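DNA mismatch repair protein MutS (Thermus aquaticus, PDB 1EWQ) binds mismatched DNA, probably carries out the recognition step of mismatch repair, and has a weak ATPase activity. Local coordinates at residues C[441-444]-C[448-451]; C[679-684]-C[701-706]. All blocks are in the same frame, centred on the assembly; numbering follows the deposited sequence.

Overall arrangement
Interaction 1 (441-444 with 448-451) and interaction 2 (679-684 with 701-706) lie on opposite sides of the chain's centre, their centres about 95 Å apart, and hold no element in common. The first joins adjacent strands of a hairpin in the DNA-binding part of the protein, its nearest atom about 4 Å from the bound duplex; the second lies in the ATPase domain, about 60 Å from the DNA by nearest atoms. Both are partly buried. Their chemistry differs: two backbone hydrogen bonds and tyrosine rings knit the hairpin over 314 Å², whereas helix and loop in interaction 2 bury 147 Å² through leucine methyls against an alanine and the aliphatic part of a glutamate, without a hydrogen bond.

Interaction 1 of 2, residues C[441-444]-C[448-451]; sequences GYNA and YYLE
Tyr448 meets Tyr442 in an edge-to-face pair, with ring centroids 4.7 Å apart and planes at 54°. Tyr442 CD1 is centred over one face of the Tyr448 ring, 3.5 Å from Tyr448 CE1; the edge is delivered by a Tyr442 CG that lies anti to its own N (chi1 171°). Their backbones form the antiparallel non-hydrogen-bonded pair of the hairpin, Tyr442 CA to Tyr448 CA 4.6 Å. Next comes the hydrogen-bonded pair: Tyr449 N donates to Gly441 O at 3.1 Å, and Gly441 N to Tyr449 O at 3.0 Å. With chi1 at 59°, the Tyr449 ring folds back over the glycine backbone; Gly441 C sits over one face, offset toward the rim, 3.4 Å from Tyr449 CZ. A water joins Tyr449 OH (2.7 Å) to Asn443 ND2, weakly at the amide end, while Asn443 OD1 accepts from Phe446 N in the turn. Asn443 also packs on a phosphate of the bound DNA, placing this hairpin at the duplex. Further along, Glu451 forms a salt bridge with Arg475 of strand 473-477, the next strand of the four-stranded antiparallel sheet. Helix 479-511 lies against Tyr448 through Met481 and Val488, and Phe422 of helix 406-433 stacks with its ring.

Interaction 2 of 2, residues C[679-684]-C[701-706]; sequences AVAEAL and TALGLP
Helix 670-687 faces an irregular segment here, and the backbones stay well apart: Glu682 CA and Leu705 CA, the nearest pair, are 7.6 Å from each other, so side chains alone bridge the gap. Regular turns define the helical side, as in the 3.0 Å bond from Ala683 N to Ala679 O. Opposite it, Gly704 is the centre of an inverse gamma turn, closed by a weak bond of 3.1 Å from Leu705 N to Leu703 O. The residues flanking that glycine both direct their CB atoms at the helix. Leu705 uses its CD1 branch, which reaches 4.2 Å from Glu682 CG; the two side chains cross at about a right angle, and it is the aliphatic part of the glutamate that is touched. Leu703 CD1 approaches Ala681 CB at 4.5 Å, a loose apolar contact.

Both segments belong to the P-loop ATPase domain, in which helix 670-687 follows strand 657-662 and leads to the neighbouring parallel strand 690-694, a beta-alpha-beta crossover. The loop connects helix 698-701 with strand 708-716 of the same sheet. Ala681 and Leu705 both also touch Leu578 of strand 578-582, so helix and loop meet beside a common strand. Extended beyond CG (chi2 -178°), the Glu682 chain carries its carboxylate on past the CG that Leu705 touches, to where OE1 forms a salt bridge with Arg754 NE of the second subunit. Ala679, Val680 and Ala683 pack on Val751 of that subunit.

Interaction 1 of 2, residues C[441-444]-C[448-451]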
loop_
_atom_site.group_PDB
_atom_site.type_symbol
_atom_site.label_atom_id
_atom_site.label_comp_id
_atom_site.label_asym_id
_atom_site.label_seq_id
_atom_site.Cartn_x
_atom_site.Cartn_y
_atom_site.Cartn_z
ATOM N N GLY C 441 -20.762 -17.692 46.135
ATOM C CA GLY C 441 -20.199 -17.254 44.875
ATOM C C GLY C 441 -19.001 -16.369 45.095
ATOM O O GLY C 441 -18.554 -16.175 46.234
ATOM N N TYR C 442 -18.483 -15.814 44.002
ATOM C CA TYR C 442 -17.321 -14.945 44.083
ATOM C C TYR C 442 -17.166 -13.986 42.896
ATOM O O TYR C 442 -17.505 -14.323 41.767
ATOM C CB TYR C 442 -16.053 -15.810 44.200
ATOM C CG TYR C 442 -14.773 -15.015 44.082
ATOM C CD1 TYR C 442 -14.105 -14.564 45.218
ATOM C CD2 TYR C 442 -14.286 -14.623 42.829
ATOM C CE1 TYR C 442 -12.997 -13.735 45.117
ATOM C CE2 TYR C 442 -13.180 -13.792 42.717
ATOM C CZ TYR C 442 -12.542 -13.347 43.865
ATOM O OH TYR C 442 -11.466 -12.498 43.769
ATOM N N ASN C 443 -16.667 -12.784 43.181
ATOM C CA ASN C 443 -16.351 -11.782 42.160
ATOM C C ASN C 443 -15.271 -10.880 42.748
ATOM O O ASN C 443 -15.217 -10.668 43.960
ATOM C CB ASN C 443 -17.571 -10.957 41.691
ATOM C CG ASN C 443 -18.109 -10.002 42.748
ATOM O OD1 ASN C 443 -17.359 -9.272 43.404
ATOM N ND2 ASN C 443 -19.436 -9.982 42.894
ATOM N N ALA C 444 -14.405 -10.372 41.878
ATOM C CA ALA C 444 -13.281 -9.532 42.267
ATOM C C ALA C 444 -13.635 -8.278 43.056
ATOM O O ALA C 444 -12.784 -7.723 43.754
ATOM C CB ALA C 444 -12.476 -9.150 41.023
ATOM N N TYR C 448 -15.581 -13.417 48.342
ATOM C CA TYR C 448 -16.483 -14.550 48.544
ATOM C C TYR C 448 -17.756 -14.124 49.260
ATOM O O TYR C 448 -17.728 -13.240 50.105
ATOM C CB TYR C 448 -15.793 -15.659 49.333
ATOM C CG TYR C 448 -14.701 -16.339 48.545
ATOM C CD1 TYR C 448 -13.431 -15.774 48.442
ATOM C CD2 TYR C 448 -14.955 -17.520 47.852
ATOM C CE1 TYR C 448 -12.445 -16.370 47.661
ATOM C CE2 TYR C 448 -13.975 -18.122 47.068
ATOM C CZ TYR C 448 -12.724 -17.542 46.978
ATOM O OH TYR C 448 -11.756 -18.144 46.207
ATOM N N TYR C 449 -18.870 -14.767 48.936
ATOM C CA TYR C 449 -20.142 -14.393 49.552
ATOM C C TYR C 449 -21.197 -15.491 49.525
ATOM O O TYR C 449 -21.057 -16.492 48.826
ATOM C CB TYR C 449 -20.707 -13.154 48.839
ATOM C CG TYR C 449 -20.945 -13.378 47.358
ATOM C CD1 TYR C 449 -21.982 -14.211 46.907
ATOM C CD2 TYR C 449 -20.106 -12.803 46.407
ATOM C CE1 TYR C 449 -22.174 -14.466 45.542
ATOM C CE2 TYR C 449 -20.282 -13.054 45.041
ATOM C CZ TYR C 449 -21.314 -13.886 44.615
ATOM O OH TYR C 449 -21.461 -14.148 43.270
ATOM N N LEU C 450 -22.258 -15.268 50.299
ATOM C CA LEU C 450 -23.403 -16.174 50.382
ATOM C C LEU C 450 -24.496 -15.437 49.618
ATOM O O LEU C 450 -24.701 -14.237 49.828
ATOM C CB LEU C 450 -23.827 -16.365 51.840
ATOM C CG LEU C 450 -22.836 -17.102 52.738
ATOM C CD1 LEU C 450 -23.029 -16.674 54.181
ATOM C CD2 LEU C 450 -23.027 -18.607 52.571
ATOM N N GLU C 451 -25.195 -16.146 48.741
ATOM C CA GLU C 451 -26.229 -15.528 47.922
ATOM C C GLU C 451 -27.596 -16.187 48.113
ATOM O O GLU C 451 -27.728 -17.407 48.024
ATOM C CB GLU C 451 -25.818 -15.602 46.445
ATOM C CG GLU C 451 -26.747 -14.887 45.475
ATOM C CD GLU C 451 -26.363 -15.127 44.020
ATOM O OE1 GLU C 451 -26.753 -16.181 43.460
ATOM O OE2 GLU C 451 -25.658 -14.273 43.437
HETATM O O HOH W 1 -20.622 -12.634 41.250
#

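Interaction 2 of 2, residues C[679-684]-C[701-706]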
loop_
_atom_site.group_PDB
_atom_site.type_symbol
_atom_site.label_atom_id
_atom_site.label_comp_id
_atom_site.label_asym_id
_atom_site.label_seq_id
_atom_site.Cartn_x
_atom_site.Cartn_y
_atom_site.Cartn_z
ATOM N N ALA C 679 32.653 -0.796 -30.375
ATOM C CA ALA C 679 33.772 -0.508 -29.487
ATOM C C ALA C 679 33.589 -1.277 -28.187
ATOM O O ALA C 679 34.540 -1.831 -27.641
ATOM C CB ALA C 679 33.850 1.003 -29.205
ATOM N N VAL C 680 32.357 -1.297 -27.685
ATOM C CA VAL C 680 32.050 -2.011 -26.455
ATOM C C VAL C 680 32.263 -3.505 -26.678
ATOM O O VAL C 680 32.856 -4.182 -25.845
ATOM C CB VAL C 680 30.587 -1.762 -26.009
ATOM C CG1 VAL C 680 30.223 -2.696 -24.864
ATOM C CG2 VAL C 680 30.419 -0.299 -25.574
ATOM N N ALA C 681 31.787 -4.013 -27.811
ATOM C CA ALA C 681 31.949 -5.434 -28.121
ATOM C C ALA C 681 33.425 -5.815 -28.184
ATOM O O ALA C 681 33.835 -6.823 -27.607
ATOM C CB ALA C 681 31.270 -5.771 -29.451
ATOM N N GLU C 682 34.229 -5.005 -28.874
ATOM C CA GLU C 682 35.657 -5.297 -29.001
ATOM C C GLU C 682 36.374 -5.286 -27.661
ATOM O O GLU C 682 37.252 -6.126 -27.404
ATOM C CB GLU C 682 36.335 -4.290 -29.944
ATOM C CG GLU C 682 35.779 -4.300 -31.367
ATOM C CD GLU C 682 36.504 -3.338 -32.301
ATOM O OE1 GLU C 682 37.078 -2.338 -31.812
ATOM O OE2 GLU C 682 36.480 -3.576 -33.527
ATOM N N ALA C 683 36.011 -4.338 -26.799
ATOM C CA ALA C 683 36.656 -4.250 -25.490
ATOM C C ALA C 683 36.331 -5.477 -24.648
ATOM O O ALA C 683 37.188 -5.984 -23.934
ATOM C CB ALA C 683 36.226 -2.976 -24.764
ATOM N N LEU C 684 35.096 -5.960 -24.732
ATOM C CA LEU C 684 34.731 -7.137 -23.956
ATOM C C LEU C 684 35.384 -8.371 -24.569
ATOM O O LEU C 684 35.694 -9.333 -23.869
ATOM C CB LEU C 684 33.207 -7.287 -23.880
ATOM C CG LEU C 684 32.584 -6.384 -22.811
ATOM C CD1 LEU C 684 31.078 -6.293 -22.989
ATOM C CD2 LEU C 684 32.939 -6.936 -21.436
ATOM N N THR C 701 27.491 -8.753 -36.253
ATOM C CA THR C 701 27.714 -10.165 -36.578
ATOM C C THR C 701 28.918 -10.454 -37.479
ATOM O O THR C 701 29.399 -11.587 -37.530
ATOM C CB THR C 701 26.484 -10.789 -37.261
ATOM O OG1 THR C 701 26.363 -10.278 -38.591
ATOM C CG2 THR C 701 25.214 -10.463 -36.476
ATOM N N ALA C 702 29.420 -9.445 -38.177
ATOM C CA ALA C 702 30.549 -9.667 -39.076
ATOM C C ALA C 702 31.894 -9.060 -38.672
ATOM O O ALA C 702 32.774 -8.913 -39.510
ATOM C CB ALA C 702 30.176 -9.194 -40.476
ATOM N N LEU C 703 32.078 -8.721 -37.404
ATOM C CA LEU C 703 33.348 -8.130 -36.999
ATOM C C LEU C 703 34.507 -9.113 -37.169
ATOM O O LEU C 703 34.304 -10.329 -37.215
ATOM C CB LEU C 703 33.265 -7.657 -35.548
ATOM C CG LEU C 703 32.184 -6.607 -35.301
ATOM C CD1 LEU C 703 32.133 -6.247 -33.821
ATOM C CD2 LEU C 703 32.476 -5.383 -36.146
ATOM N N GLY C 704 35.722 -8.583 -37.278
ATOM C CA GLY C 704 36.892 -9.434 -37.435
ATOM C C GLY C 704 37.509 -9.758 -36.083
ATOM O O GLY C 704 38.637 -9.334 -35.780
ATOM N N LEU C 705 36.754 -10.498 -35.268
ATOM C CA LEU C 705 37.195 -10.892 -33.938
ATOM C C LEU C 705 37.276 -12.412 -33.886
ATOM O O LEU C 705 36.316 -13.110 -34.210
ATOM C CB LEU C 705 36.223 -10.347 -32.886
ATOM C CG LEU C 705 36.070 -8.818 -32.923
ATOM C CD1 LEU C 705 35.053 -8.366 -31.898
ATOM C CD2 LEU C 705 37.420 -8.158 -32.649
ATOM N N PRO C 706 38.443 -12.946 -33.488
ATOM C CA PRO C 706 38.691 -14.386 -33.392
ATOM C C PRO C 706 37.806 -15.176 -32.438
ATOM O O PRO C 706 37.509 -16.341 -32.692
ATOM C CB PRO C 706 40.164 -14.458 -33.013
ATOM C CG PRO C 706 40.387 -13.194 -32.275
ATOM C CD PRO C 706 39.644 -12.187 -33.106
#